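Diol-dehydratase (Roseburia inulinivorans, PDB 5I2A) is a glycyl radical enzyme of the B12-independent type that probably dehydrates 1,2-propanediol, acting as a lyase. Local coordinates at residues Y140-P143 / E144-R147. Sequence-based numbering, arbitrary orientation.
Sequences YMAP and ETLR
The carbonyl oxygen of Ala142 accepts the backbone N-H of Leu146 at 3.1 Å and that of Pro143 accepts Arg147 N at 3.0 Å, two successive i to i+4 bonds that open helix 143-150 after a short loop. Ala142 is the N-cap and Pro143 occupies the first helical turn, where a residue without an amide hydrogen costs no helix bond.

Glu144 runs alongside the pyrrolidine ring of Pro143. Its CG sits beside its own backbone N, and a bend at chi2 (81°) folds the carboxylate back toward the start of the helix, bringing OE1 to 3.5 Å from Pro143 CD. OE1 also approaches the methyl group of Ala142, so a negative charge rests near the helix N-terminus, where the helix dipole would probably favour it. On another flank, Thr145 OG1 lies 3.7 Å from Ala142 CB; Asn509 OD1, on helix 489-521, is hydrogen-bonded to both this hydroxyl and Ala142 N, tying the cap to that long helix. Phe195 of the second subunit packs on Ala142 and Glu144, placing the helix start at the dimer interface.

Met141, just ahead of the cap, brushes Leu146 with CB and SD before its end leads away to Ala513 and Ile514 of helix 489-521. Its extended chain crosses the side chain of Leu146 at about a right angle, with SD 4.0 Å from Leu146 CD2.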
ATOM      1  N   TYR A 140     -10.040  -9.252  -3.469  1.00 13.74           N
ATOM      2  CA  TYR A 140      -9.353  -8.888  -4.707  1.00 16.16           C
ATOM      3  C   TYR A 140      -9.576  -9.889  -5.857  1.00 18.84           C
ATOM      4  O   TYR A 140      -9.064  -9.688  -6.949  1.00 16.51           O
ATOM      5  CB  TYR A 140      -7.852  -8.736  -4.456  1.00 10.92           C
ATOM      6  CG  TYR A 140      -7.391  -7.353  -4.048  1.00 14.75           C
ATOM      7  CD1 TYR A 140      -7.886  -6.201  -4.673  1.00 12.93           C
ATOM      8  CD2 TYR A 140      -6.423  -7.200  -3.064  1.00 14.28           C
ATOM      9  CE1 TYR A 140      -7.421  -4.940  -4.307  1.00 14.43           C
ATOM     10  CE2 TYR A 140      -5.969  -5.955  -2.689  1.00 13.84           C
ATOM     11  CZ  TYR A 140      -6.457  -4.831  -3.306  1.00 15.10           C
ATOM     12  OH  TYR A 140      -5.954  -3.609  -2.910  1.00 17.43           O
ATOM     13  N   MET A 141     -10.320 -10.963  -5.608  1.00 14.84           N
ATOM     14  CA  MET A 141     -10.558 -11.974  -6.636  1.00 15.69           C
ATOM     15  C   MET A 141     -11.823 -11.691  -7.451  1.00 15.96           C
ATOM     16  O   MET A 141     -12.846 -11.352  -6.887  1.00 13.78           O
ATOM     17  CB  MET A 141     -10.669 -13.362  -6.006  1.00 15.63           C
ATOM     18  CG  MET A 141      -9.419 -13.806  -5.293  1.00 13.54           C
ATOM     19  SD  MET A 141      -9.575 -15.435  -4.561  1.00 18.39           S
ATOM     20  CE  MET A 141      -8.012 -15.544  -3.686  1.00 15.94           C
ATOM     21  N   ALA A 142     -11.751 -11.857  -8.769  1.00 12.66           N
ATOM     22  CA  ALA A 142     -12.930 -11.696  -9.614  1.00 15.79           C
ATOM     23  C   ALA A 142     -14.019 -12.723  -9.286  1.00 17.57           C
ATOM     24  O   ALA A 142     -13.718 -13.814  -8.803  1.00 15.86           O
ATOM     25  CB  ALA A 142     -12.545 -11.791 -11.072  1.00 16.09           C
ATOM     26  N   PRO A 143     -15.298 -12.359  -9.517  1.00 19.29           N
ATOM     27  CA  PRO A 143     -16.383 -13.323  -9.294  1.00 18.14           C
ATOM     28  C   PRO A 143     -16.196 -14.597 -10.121  1.00 16.04           C
ATOM     29  O   PRO A 143     -16.491 -15.675  -9.630  1.00 16.30           O
ATOM     30  CB  PRO A 143     -17.635 -12.563  -9.744  1.00 20.88           C
ATOM     31  CG  PRO A 143     -17.277 -11.118  -9.612  1.00 20.78           C
ATOM     32  CD  PRO A 143     -15.806 -11.043  -9.944  1.00 15.89           C
ATOM     33  N   GLU A 144     -15.706 -14.464 -11.349  1.00 15.68           N
ATOM     34  CA  GLU A 144     -15.487 -15.621 -12.208  1.00 18.54           C
ATOM     35  C   GLU A 144     -14.409 -16.538 -11.611  1.00 17.18           C
ATOM     36  O   GLU A 144     -14.485 -17.752 -11.728  1.00 17.58           O
ATOM     37  CB  GLU A 144     -15.101 -15.184 -13.630  1.00 12.14           C
ATOM     38  CG  GLU A 144     -16.249 -14.533 -14.427  1.00 15.84           C
ATOM     39  CD  GLU A 144     -16.473 -13.054 -14.102  1.00 18.98           C
ATOM     40  OE1 GLU A 144     -15.892 -12.531 -13.131  1.00 19.66           O
ATOM     41  OE2 GLU A 144     -17.229 -12.402 -14.838  1.00 28.00           O
ATOM     42  N   THR A 145     -13.418 -15.933 -10.968  1.00 16.79           N
ATOM     43  CA  THR A 145     -12.378 -16.665 -10.265  1.00 15.81           C
ATOM     44  C   THR A 145     -12.939 -17.467  -9.092  1.00 17.24           C
ATOM     45  O   THR A 145     -12.586 -18.638  -8.901  1.00 15.45           O
ATOM     46  CB  THR A 145     -11.290 -15.703  -9.757  1.00 15.02           C
ATOM     47  OG1 THR A 145     -10.752 -14.978 -10.867  1.00 14.70           O
ATOM     48  CG2 THR A 145     -10.181 -16.460  -9.050  1.00 10.70           C
ATOM     49  N   LEU A 146     -13.808 -16.838  -8.302  1.00 14.53           N
ATOM     50  CA  LEU A 146     -14.435 -17.535  -7.190  1.00 15.09           C
ATOM     51  C   LEU A 146     -15.258 -18.719  -7.711  1.00 15.10           C
ATOM     52  O   LEU A 146     -15.288 -19.777  -7.090  1.00 16.47           O
ATOM     53  CB  LEU A 146     -15.308 -16.579  -6.364  1.00 16.86           C
ATOM     54  CG  LEU A 146     -14.562 -15.417  -5.685  1.00 18.47           C
ATOM     55  CD1 LEU A 146     -15.533 -14.442  -5.000  1.00 18.82           C
ATOM     56  CD2 LEU A 146     -13.553 -15.951  -4.689  1.00 20.63           C
ATOM     57  N   ARG A 147     -15.911 -18.532  -8.855  1.00 15.23           N
ATOM     58  CA  ARG A 147     -16.725 -19.584  -9.453  1.00 18.55           C
ATOM     59  C   ARG A 147     -15.848 -20.762  -9.874  1.00 16.64           C
ATOM     60  O   ARG A 147     -16.183 -21.916  -9.620  1.00 17.15           O
ATOM     61  CB  ARG A 147     -17.519 -19.060 -10.658  1.00 14.37           C
ATOM     62  CG  ARG A 147     -18.417 -20.112 -11.299  1.00 20.64           C
ATOM     63  CD  ARG A 147     -19.228 -19.544 -12.463  1.00 18.92           C
ATOM     64  NE  ARG A 147     -18.347 -19.124 -13.542  1.00 19.01           N
ATOM     65  CZ  ARG A 147     -18.716 -18.393 -14.590  1.00 22.04           C
ATOM     66  NH1 ARG A 147     -19.972 -17.987 -14.720  1.00 23.41           N
ATOM     67  NH2 ARG A 147     -17.820 -18.057 -15.508  1.00 20.83           N
TER